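Local coordinates for protein dehydrogenase (Sinorhizobium meliloti, PDB 3UOE) that probably acts as an oxidoreductase of the LDH2/MDH2 family, which includes malate and L-lactate dehydrogenases, at residues L258-A261 with G265-L268; V167-F170 with L176-T179; R311-L316 with Q320-P325; P187-P192 with A302-L307. All blocks are in the same frame, centred on the assembly; numbering follows the deposited sequence.

Contact 1: L258-A261 with G265-L268; sequences LLVA and GSNL
Gly265 N donates to Ala261 O over 2.8 Å, an i+4 to i bond that closes one helical turn and is bent to 133° at the hydrogen. The donor stands above the carbonyl plane, 35° out of it, as the chain is already swinging off the helix. Gly265 is the first residue to leave helical angles, and its positive phi is a conformation that favours glycine. Beyond this turn the chain doubles back along the last part of helix 246-264. The Ala261 methyl then meets Leu268, whose CD1 comes within 3.5 Å of CB. The second torsion of the leucine (chi2 -48°) turns CD1 onto that methyl and leaves CD2 at 4.1 Å from the same CB. On Val260, CG1 lies 3.6 Å from Ser266 OG, a van der Waals touch. The apolar seam continues into the dimer: Ala261 packs on Leu303 of the second subunit and Leu268 on Tyr306 of that subunit, while Val260 rests on Met160 and Leu287 of the sheet. The case illustrates a glycine-led helix exit: a bent backbone bond closes the last turn, Ala261 and Leu268 add an apolar contact, and Asn283 meets the backbone of the departing chain at Asn267.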
loop_
_atom_site.group_PDB
_atom_site.type_symbol
_atom_site.label_atom_id
_atom_site.label_comp_id
_atom_site.label_asym_id
_atom_site.label_seq_id
_atom_site.Cartn_x
_atom_site.Cartn_y
_atom_site.Cartn_z
ATOM N N LEU A 258 9.840 -0.947 -6.319
ATOM C CA LEU A 258 10.181 0.069 -7.309
ATOM C C LEU A 258 10.203 1.458 -6.689
ATOM O O LEU A 258 11.101 2.241 -6.968
ATOM C CB LEU A 258 9.183 0.024 -8.474
ATOM C CG LEU A 258 9.044 -1.338 -9.163
ATOM C CD1 LEU A 258 7.798 -1.400 -10.044
ATOM C CD2 LEU A 258 10.298 -1.661 -9.973
ATOM N N LEU A 259 9.213 1.762 -5.849
ATOM C CA LEU A 259 9.186 3.046 -5.164
ATOM C C LEU A 259 10.429 3.216 -4.296
ATOM O O LEU A 259 11.095 4.253 -4.343
ATOM C CB LEU A 259 7.919 3.202 -4.318
ATOM C CG LEU A 259 6.591 3.286 -5.079
ATOM C CD1 LEU A 259 5.426 2.947 -4.161
ATOM C CD2 LEU A 259 6.413 4.668 -5.687
ATOM N N VAL A 260 10.764 2.196 -3.516
ATOM C CA VAL A 260 11.919 2.318 -2.631
ATOM C C VAL A 260 13.215 2.587 -3.412
ATOM O O VAL A 260 13.937 3.537 -3.112
ATOM C CB VAL A 260 12.077 1.100 -1.708
ATOM C CG1 VAL A 260 13.337 1.234 -0.882
ATOM C CG2 VAL A 260 10.874 0.988 -0.796
ATOM N N ALA A 261 13.490 1.766 -4.422
ATOM C CA ALA A 261 14.674 1.938 -5.254
ATOM C C ALA A 261 14.722 3.317 -5.886
ATOM O O ALA A 261 15.718 4.025 -5.762
ATOM C CB ALA A 261 14.720 0.857 -6.358
ATOM N N GLY A 265 17.179 5.294 -3.775
ATOM C CA GLY A 265 18.388 5.013 -4.529
ATOM C C GLY A 265 19.137 3.846 -3.911
ATOM O O GLY A 265 20.362 3.801 -3.902
ATOM N N SER A 266 18.387 2.901 -3.365
ATOM C CA SER A 266 18.963 1.674 -2.849
ATOM C C SER A 266 18.954 0.669 -3.995
ATOM O O SER A 266 18.464 0.971 -5.080
ATOM C CB SER A 266 18.114 1.155 -1.694
ATOM O OG SER A 266 16.732 1.198 -2.034
ATOM N N ASN A 267 19.475 -0.526 -3.758
ATOM C CA ASN A 267 19.482 -1.556 -4.788
ATOM C C ASN A 267 18.193 -2.370 -4.865
ATOM O O ASN A 267 17.505 -2.574 -3.855
ATOM C CB ASN A 267 20.694 -2.468 -4.603
ATOM C CG ASN A 267 21.991 -1.763 -4.938
ATOM O OD1 ASN A 267 22.726 -1.342 -4.057
ATOM N ND2 ASN A 267 22.251 -1.590 -6.218
ATOM N N LEU A 268 17.866 -2.817 -6.072
ATOM C CA LEU A 268 16.768 -3.756 -6.267
ATOM C C LEU A 268 17.076 -5.102 -5.593
ATOM O O LEU A 268 18.242 -5.521 -5.529
ATOM C CB LEU A 268 16.497 -3.961 -7.755
ATOM C CG LEU A 268 15.772 -2.862 -8.554
ATOM C CD1 LEU A 268 14.518 -2.353 -7.844
ATOM C CD2 LEU A 268 16.722 -1.724 -8.894
#

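Contact 2: V167-F170 with L176-T179; sequences VHPF and LIGT
Two first torsions bring the side chains together: chi1 of 174° sets CG1 of Val167 opposite the backbone N, leaving CG2 beside that N and toward Gly178 and Thr179, and chi1 of -57° carries CG1 of Ile177 beside its own backbone N. From there Ile177 runs extended (chi2 162°), bringing CD1 to Pro169, 4.0 Å from its CA and nearly as close to CG. The proline ring and the isoleucine chain cross obliquely. In the other direction, Val167 CG2 approaches Gly178 O at 3.5 Å and the methyl of Thr179. Between these apolar touches runs the backbone pairing. Val167 N gives a 2.8 Å bond to Ile177 O, and Val167 O takes two donors in return. Ile177 N reaches it at 3.0 Å, in the carbonyl plane, whereas Leu176 N comes from above that plane over the same 3.0 Å but with its hydrogen pointing almost straight at the oxygen. The buried carbonyl is thus gripped twice, which fixes the backbone at this point. Outside, Gly178 N is bonded to Glu257 of helix 246-264, where Pro169 and Ile177 pack on Tyr250 and Ile177 also on Glu257. Leu176 O accepts a bond from Tyr306 OH of the second subunit. Val167 and Ile177 form an antiparallel hydrogen-bonded pair, a single bridge, and with two residues, Leu176 and Ile177, set opposite one, the result is a classic beta bulge within the long connection between strands 156-161 and 182-186.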
loop_
_atom_site.group_PDB
_atom_site.type_symbol
_atom_site.label_atom_id
_atom_site.label_comp_id
_atom_site.label_asym_id
_atom_site.label_seq_id
_atom_site.Cartn_x
_atom_site.Cartn_y
_atom_site.Cartn_z
ATOM N N VAL A 167 11.273 -13.418 -2.330
ATOM C CA VAL A 167 9.883 -13.651 -2.699
ATOM C C VAL A 167 9.771 -13.795 -4.203
ATOM O O VAL A 167 10.319 -12.984 -4.948
ATOM C CB VAL A 167 9.007 -12.450 -2.264
ATOM C CG1 VAL A 167 7.564 -12.599 -2.761
ATOM C CG2 VAL A 167 9.063 -12.265 -0.740
ATOM N N HIS A 168 9.060 -14.811 -4.670
ATOM C CA HIS A 168 8.893 -14.952 -6.113
ATOM C C HIS A 168 7.677 -14.187 -6.597
ATOM O O HIS A 168 6.741 -13.972 -5.842
ATOM C CB HIS A 168 8.814 -16.422 -6.538
ATOM C CG HIS A 168 7.676 -17.177 -5.935
ATOM N ND1 HIS A 168 6.363 -16.974 -6.305
ATOM C CD2 HIS A 168 7.658 -18.177 -5.020
ATOM C CE1 HIS A 168 5.582 -17.797 -5.629
ATOM N NE2 HIS A 168 6.344 -18.540 -4.841
ATOM N N PRO A 169 7.686 -13.773 -7.866
ATOM C CA PRO A 169 6.485 -13.124 -8.399
ATOM C C PRO A 169 5.343 -14.127 -8.468
ATOM O O PRO A 169 5.577 -15.339 -8.445
ATOM C CB PRO A 169 6.901 -12.722 -9.818
ATOM C CG PRO A 169 8.400 -12.860 -9.862
ATOM C CD PRO A 169 8.737 -13.925 -8.886
ATOM N N PHE A 170 4.120 -13.624 -8.550
ATOM C CA PHE A 170 2.983 -14.468 -8.847
ATOM C C PHE A 170 3.224 -15.075 -10.234
ATOM O O PHE A 170 3.552 -14.358 -11.176
ATOM C CB PHE A 170 1.700 -13.636 -8.814
ATOM C CG PHE A 170 0.455 -14.428 -9.067
ATOM C CD1 PHE A 170 -0.085 -15.232 -8.077
ATOM C CD2 PHE A 170 -0.180 -14.370 -10.298
ATOM C CE1 PHE A 170 -1.233 -15.973 -8.312
ATOM C CE2 PHE A 170 -1.340 -15.104 -10.540
ATOM C CZ PHE A 170 -1.865 -15.908 -9.548
ATOM N N LEU A 176 13.014 -12.916 -6.310
ATOM C CA LEU A 176 13.379 -11.731 -7.089
ATOM C C LEU A 176 12.898 -10.438 -6.454
ATOM O O LEU A 176 13.285 -9.337 -6.870
ATOM C CB LEU A 176 12.813 -11.845 -8.503
ATOM C CG LEU A 176 13.461 -12.919 -9.376
ATOM C CD1 LEU A 176 12.597 -13.234 -10.600
ATOM C CD2 LEU A 176 14.874 -12.503 -9.775
ATOM N N ILE A 177 12.052 -10.583 -5.442
ATOM C CA ILE A 177 11.413 -9.452 -4.785
ATOM C C ILE A 177 11.645 -9.587 -3.279
ATOM O O ILE A 177 11.757 -10.705 -2.760
ATOM C CB ILE A 177 9.889 -9.446 -5.107
ATOM C CG1 ILE A 177 9.667 -9.396 -6.627
ATOM C CG2 ILE A 177 9.160 -8.297 -4.402
ATOM C CD1 ILE A 177 8.264 -9.815 -7.069
ATOM N N GLY A 178 11.725 -8.460 -2.577
ATOM C CA GLY A 178 11.932 -8.491 -1.138
ATOM C C GLY A 178 10.643 -8.796 -0.394
ATOM O O GLY A 178 9.567 -8.841 -1.005
ATOM N N THR A 179 10.740 -9.005 0.919
ATOM C CA THR A 179 9.544 -9.229 1.728
ATOM C C THR A 179 8.693 -7.960 1.827
ATOM O O THR A 179 7.500 -8.025 2.114
ATOM C CB THR A 179 9.887 -9.766 3.131
ATOM O OG1 THR A 179 10.843 -8.904 3.754
ATOM C CG2 THR A 179 10.462 -11.174 3.038
#

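Contact 3: R311-L316 with Q320-P325; sequences RLSRPL and QPVAIP
Arg311 lies across Ile324 at about a right angle, and here the contact is tight. One face of the guanidinium rests over CG1 of the isoleucine, which stands 3.5 Å from CZ and is offset toward the rim of the group. The arginine chain is extended from CG to NE, and its CG also touches the same carbon. At the root of the side chain, CA of Arg311 makes a C-H···O contact of 3.5 Å with Val322 O, while CG2 of Val322 packs against Ser313 OG. That hydroxyl is itself tied back to Leu310 O. The guanidinium is held at its polar end by salt bridges to Asp308 and Asp327, so a flat apolar contact and two charges fix it together. With an alanine in place of Arg311, Ile324 would probably lose its cover, and Asp308 and Asp327 their cationic partner.

Toward the exposed end the packing slackens. Pro315 CB comes no nearer than 4.0 Å to Gln320 O, and CB of Pro321 comes to 4.1 Å from Arg311 O. No direct hydrogen bond joins the two segments; a water does so instead, donating to Arg311 O at 2.6 Å and to Ser313 O while accepting from Val322 N at 3.0 Å.

The second subunit closes in on the loop, its Asp224 forming a salt bridge with Arg314 and its Tyr250 donating to Ala323 O. Within the chain the loop leads from helix 300-311 to helix 327-339, with Ile324 and Pro325 laid on Phe193 of strand 193-197 and the backbone of Pro325 bonded to that of Val194.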
loop_
_atom_site.group_PDB
_atom_site.type_symbol
_atom_site.label_atom_id
_atom_site.label_comp_id
_atom_site.label_asym_id
_atom_site.label_seq_id
_atom_site.Cartn_x
_atom_site.Cartn_y
_atom_site.Cartn_z
ATOM N N ARG A 311 -15.904 -2.322 15.256
ATOM C CA ARG A 311 -15.643 -3.293 16.321
ATOM C C ARG A 311 -16.929 -3.946 16.833
ATOM O O ARG A 311 -16.922 -5.105 17.255
ATOM C CB ARG A 311 -14.914 -2.623 17.493
ATOM C CG ARG A 311 -13.446 -2.311 17.235
ATOM C CD ARG A 311 -12.704 -2.070 18.555
ATOM N NE ARG A 311 -11.337 -1.609 18.332
ATOM C CZ ARG A 311 -11.007 -0.336 18.169
ATOM N NH1 ARG A 311 -11.946 0.602 18.207
ATOM N NH2 ARG A 311 -9.742 0.003 17.963
ATOM N N LEU A 312 -18.027 -3.194 16.797
ATOM C CA LEU A 312 -19.298 -3.665 17.343
ATOM C C LEU A 312 -20.223 -4.186 16.264
ATOM O O LEU A 312 -21.362 -4.533 16.548
ATOM C CB LEU A 312 -20.009 -2.551 18.118
ATOM C CG LEU A 312 -19.363 -2.063 19.421
ATOM C CD1 LEU A 312 -19.979 -0.733 19.864
ATOM C CD2 LEU A 312 -19.457 -3.117 20.528
ATOM N N SER A 313 -19.744 -4.233 15.026
ATOM C CA SER A 313 -20.581 -4.665 13.915
ATOM C C SER A 313 -20.717 -6.176 13.930
ATOM O O SER A 313 -19.972 -6.865 14.633
ATOM C CB SER A 313 -20.003 -4.193 12.581
ATOM O OG SER A 313 -18.756 -4.814 12.324
ATOM N N ARG A 314 -21.661 -6.693 13.148
ATOM C CA ARG A 314 -21.970 -8.120 13.160
ATOM C C ARG A 314 -20.778 -9.002 12.781
ATOM O O ARG A 314 -20.288 -8.958 11.642
ATOM C CB ARG A 314 -23.158 -8.418 12.248
ATOM C CG ARG A 314 -23.704 -9.830 12.361
ATOM C CD ARG A 314 -24.937 -9.994 11.471
ATOM N NE ARG A 314 -24.657 -9.532 10.114
ATOM C CZ ARG A 314 -25.542 -8.934 9.327
ATOM N NH1 ARG A 314 -26.779 -8.713 9.752
ATOM N NH2 ARG A 314 -25.186 -8.543 8.115
ATOM N N PRO A 315 -20.320 -9.825 13.738
ATOM C CA PRO A 315 -19.177 -10.717 13.519
ATOM C C PRO A 315 -19.601 -11.982 12.792
ATOM O O PRO A 315 -20.737 -12.414 12.942
ATOM C CB PRO A 315 -18.733 -11.067 14.939
ATOM C CG PRO A 315 -19.995 -10.970 15.765
ATOM C CD PRO A 315 -20.916 -9.983 15.078
ATOM N N LEU A 316 -18.700 -12.554 12.003
ATOM C CA LEU A 316 -18.935 -13.859 11.417
ATOM C C LEU A 316 -19.057 -14.825 12.579
ATOM O O LEU A 316 -19.920 -15.700 12.591
ATOM C CB LEU A 316 -17.764 -14.258 10.522
ATOM C CG LEU A 316 -17.803 -15.618 9.829
ATOM C CD1 LEU A 316 -18.986 -15.721 8.879
ATOM C CD2 LEU A 316 -16.497 -15.849 9.082
ATOM N N GLN A 320 -15.536 -13.943 18.359
ATOM C CA GLN A 320 -14.391 -13.216 17.822
ATOM C C GLN A 320 -14.805 -11.939 17.102
ATOM O O GLN A 320 -14.946 -11.932 15.880
ATOM C CB GLN A 320 -13.594 -14.112 16.877
ATOM C CG GLN A 320 -12.876 -15.248 17.577
ATOM C CD GLN A 320 -12.159 -16.167 16.604
ATOM O OE1 GLN A 320 -12.779 -16.749 15.711
ATOM N NE2 GLN A 320 -10.845 -16.307 16.776
ATOM N N PRO A 321 -14.968 -10.847 17.861
ATOM C CA PRO A 321 -15.449 -9.557 17.347
ATOM C C PRO A 321 -14.536 -9.020 16.253
ATOM O O PRO A 321 -13.343 -9.317 16.262
ATOM C CB PRO A 321 -15.363 -8.632 18.565
ATOM C CG PRO A 321 -15.177 -9.523 19.744
ATOM C CD PRO A 321 -14.508 -10.757 19.254
ATOM N N VAL A 322 -15.089 -8.252 15.319
ATOM C CA VAL A 322 -14.278 -7.569 14.323
ATOM C C VAL A 322 -13.202 -6.783 15.049
ATOM O O VAL A 322 -13.490 -6.089 16.022
ATOM C CB VAL A 322 -15.113 -6.553 13.516
ATOM C CG1 VAL A 322 -14.196 -5.592 12.752
ATOM C CG2 VAL A 322 -16.089 -7.267 12.581
ATOM N N ALA A 323 -11.967 -6.887 14.579
ATOM C CA ALA A 323 -10.874 -6.128 15.156
ATOM C C ALA A 323 -10.362 -5.053 14.192
ATOM O O ALA A 323 -10.524 -5.172 12.971
ATOM C CB ALA A 323 -9.758 -7.053 15.551
ATOM N N ILE A 324 -9.764 -4.004 14.759
ATOM C CA ILE A 324 -9.071 -2.982 13.992
ATOM C C ILE A 324 -7.566 -3.242 14.028
ATOM O O ILE A 324 -7.025 -3.597 15.078
ATOM C CB ILE A 324 -9.329 -1.591 14.587
ATOM C CG1 ILE A 324 -10.832 -1.375 14.791
ATOM C CG2 ILE A 324 -8.732 -0.513 13.700
ATOM C CD1 ILE A 324 -11.674 -1.576 13.537
ATOM N N PRO A 325 -6.882 -3.077 12.879
ATOM C CA PRO A 325 -5.429 -3.286 12.831
ATOM C C PRO A 325 -4.729 -2.576 13.978
ATOM O O PRO A 325 -4.881 -1.358 14.140
ATOM C CB PRO A 325 -5.035 -2.666 11.490
ATOM C CG PRO A 325 -6.233 -2.922 10.621
ATOM C CD PRO A 325 -7.442 -2.782 11.545
HETATM O O HOH W 1 -17.807 -7.295 16.133
#

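Contact 4: P187-P192 with A302-L307; sequences PAAGHP and ALAAYL
Plain apolar packing joins the turn 187-192 to helix 300-311: the turn links two adjacent antiparallel strands, 182-186 and 193-197, as a beta hairpin, and no hydrogen bond crosses to the helix. The two backbones come near each other where Ala188 and Ala304 lie 5.2 Å apart between CA atoms, a spacing that such small side chains permit. Methyl meets methyl beside this point, with CB of Ala189 3.6 Å from CB of Ala304, and the latter also lies over the backbone N of Ala189 at 3.7 Å. One helical turn on, Leu307 extends a branch to the preceding alanine, its CD1 standing 4.0 Å from CB of Ala188. Chi1 of -57° sets CG of this leucine anti to its carbonyl carbon, and the straight chi2 of 175° then carries CD1 out to the turn. One turn back along the helix, Leu303 CD2 comes to 4.3 Å from Pro187 O, a light touch made by a side chain whose chi1 (-98°) departs from the usual staggered values. Leu303, Ala304 and Leu307 thus form one helical face, spaced i, i+1 and i+4, that meets residues 187-189.

Beyond the two segments, Pro192 O accepts from Arg330 of helix 327-339, tying the end of the turn to a second helix. Leu303 and Leu307 also pack on Leu258 of the second subunit, so the same leucines of helix 300-311 meet the first arm of the connecting loop in their own chain and helix 246-264 of the neighbour.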
loop_
_atom_site.group_PDB
_atom_site.type_symbol
_atom_site.label_atom_id
_atom_site.label_comp_id
_atom_site.label_asym_id
_atom_site.label_seq_id
_atom_site.Cartn_x
_atom_site.Cartn_y
_atom_site.Cartn_z
ATOM N N PRO A 187 -3.785 8.465 13.368
ATOM C CA PRO A 187 -4.315 8.869 14.674
ATOM C C PRO A 187 -5.797 8.525 14.786
ATOM O O PRO A 187 -6.586 8.767 13.869
ATOM C CB PRO A 187 -4.111 10.390 14.684
ATOM C CG PRO A 187 -2.986 10.630 13.733
ATOM C CD PRO A 187 -3.082 9.561 12.678
ATOM N N ALA A 188 -6.155 7.926 15.908
ATOM C CA ALA A 188 -7.544 7.680 16.246
ATOM C C ALA A 188 -7.686 8.342 17.598
ATOM O O ALA A 188 -6.770 9.036 18.023
ATOM C CB ALA A 188 -7.815 6.200 16.330
ATOM N N ALA A 189 -8.805 8.162 18.284
ATOM C CA ALA A 189 -8.942 8.810 19.589
ATOM C C ALA A 189 -7.847 8.298 20.512
ATOM O O ALA A 189 -6.713 8.775 20.484
ATOM C CB ALA A 189 -10.313 8.550 20.188
ATOM N N GLY A 190 -8.183 7.310 21.324
ATOM C CA GLY A 190 -7.190 6.688 22.172
ATOM C C GLY A 190 -6.194 5.959 21.299
ATOM O O GLY A 190 -5.307 6.571 20.700
ATOM N N HIS A 191 -6.363 4.647 21.206
ATOM C CA HIS A 191 -5.427 3.801 20.486
ATOM C C HIS A 191 -5.455 4.044 18.982
ATOM O O HIS A 191 -6.524 4.051 18.362
ATOM C CB HIS A 191 -5.711 2.334 20.803
ATOM C CG HIS A 191 -5.727 2.039 22.268
ATOM N ND1 HIS A 191 -4.580 1.790 22.989
ATOM C CD2 HIS A 191 -6.750 1.980 23.155
ATOM C CE1 HIS A 191 -4.893 1.576 24.255
ATOM N NE2 HIS A 191 -6.204 1.688 24.382
ATOM N N PRO A 192 -4.268 4.227 18.389
ATOM C CA PRO A 192 -4.162 4.544 16.963
ATOM C C PRO A 192 -4.415 3.338 16.065
ATOM O O PRO A 192 -4.131 2.201 16.440
ATOM C CB PRO A 192 -2.703 5.009 16.802
ATOM C CG PRO A 192 -2.053 4.876 18.148
ATOM C CD PRO A 192 -2.951 4.079 19.031
ATOM N N ALA A 302 -14.099 11.712 14.158
ATOM C CA ALA A 302 -15.085 10.962 13.387
ATOM C C ALA A 302 -14.513 9.611 12.989
ATOM O O ALA A 302 -15.249 8.636 12.823
ATOM C CB ALA A 302 -15.504 11.737 12.159
ATOM N N LEU A 303 -13.195 9.554 12.825
ATOM C CA LEU A 303 -12.525 8.286 12.550
ATOM C C LEU A 303 -12.713 7.330 13.723
ATOM O O LEU A 303 -13.010 6.150 13.534
ATOM C CB LEU A 303 -11.031 8.501 12.259
ATOM C CG LEU A 303 -10.688 8.545 10.766
ATOM C CD1 LEU A 303 -11.719 9.341 9.972
ATOM C CD2 LEU A 303 -9.273 9.065 10.509
ATOM N N ALA A 304 -12.548 7.851 14.934
ATOM C CA ALA A 304 -12.673 7.047 16.141
ATOM C C ALA A 304 -14.044 6.386 16.241
ATOM O O ALA A 304 -14.143 5.177 16.428
ATOM C CB ALA A 304 -12.403 7.897 17.363
ATOM N N ALA A 305 -15.100 7.182 16.104
ATOM C CA ALA A 305 -16.461 6.658 16.189
ATOM C C ALA A 305 -16.712 5.586 15.133
ATOM O O ALA A 305 -17.388 4.589 15.396
ATOM C CB ALA A 305 -17.485 7.790 16.060
ATOM N N TYR A 306 -16.166 5.785 13.939
ATOM C CA TYR A 306 -16.320 4.803 12.866
ATOM C C TYR A 306 -15.624 3.481 13.190
ATOM O O TYR A 306 -16.159 2.406 12.919
ATOM C CB TYR A 306 -15.804 5.369 11.547
ATOM C CG TYR A 306 -15.744 4.384 10.393
ATOM C CD1 TYR A 306 -16.909 3.896 9.800
ATOM C CD2 TYR A 306 -14.524 3.969 9.876
ATOM C CE1 TYR A 306 -16.857 3.019 8.737
ATOM C CE2 TYR A 306 -14.460 3.084 8.813
ATOM C CZ TYR A 306 -15.629 2.618 8.244
ATOM O OH TYR A 306 -15.566 1.746 7.189
ATOM N N LEU A 307 -14.431 3.554 13.768
ATOM C CA LEU A 307 -13.723 2.333 14.134
ATOM C C LEU A 307 -14.464 1.577 15.252
ATOM O O LEU A 307 -14.546 0.348 15.231
ATOM C CB LEU A 307 -12.275 2.629 14.528
ATOM C CG LEU A 307 -11.397 3.346 13.498
ATOM C CD1 LEU A 307 -10.021 3.668 14.077
ATOM C CD2 LEU A 307 -11.258 2.535 12.211
#

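In the fold
The four contacts fall into two pairs within the chain. Contacts 1 and 2 have centres 14 Å apart, their nearest atoms about 6 Å from each other, and contacts 3 and 4, at 15 Å between centres, touch where Ile324 CD1 meets Leu307 O at 3.8 Å. Between the pairs the centres lie 32 to 37 Å apart. The dimer brings them together: contacts 3 and 4 of the second subunit supply Ser313, Val322, Leu303 and Tyr306 against contacts 1 and 2 of the first. Along the chain, contact 1 is nested in the loop that contact 4 closes. The principle exemplified is of packings far apart within a chain, brought together at the subunit interface.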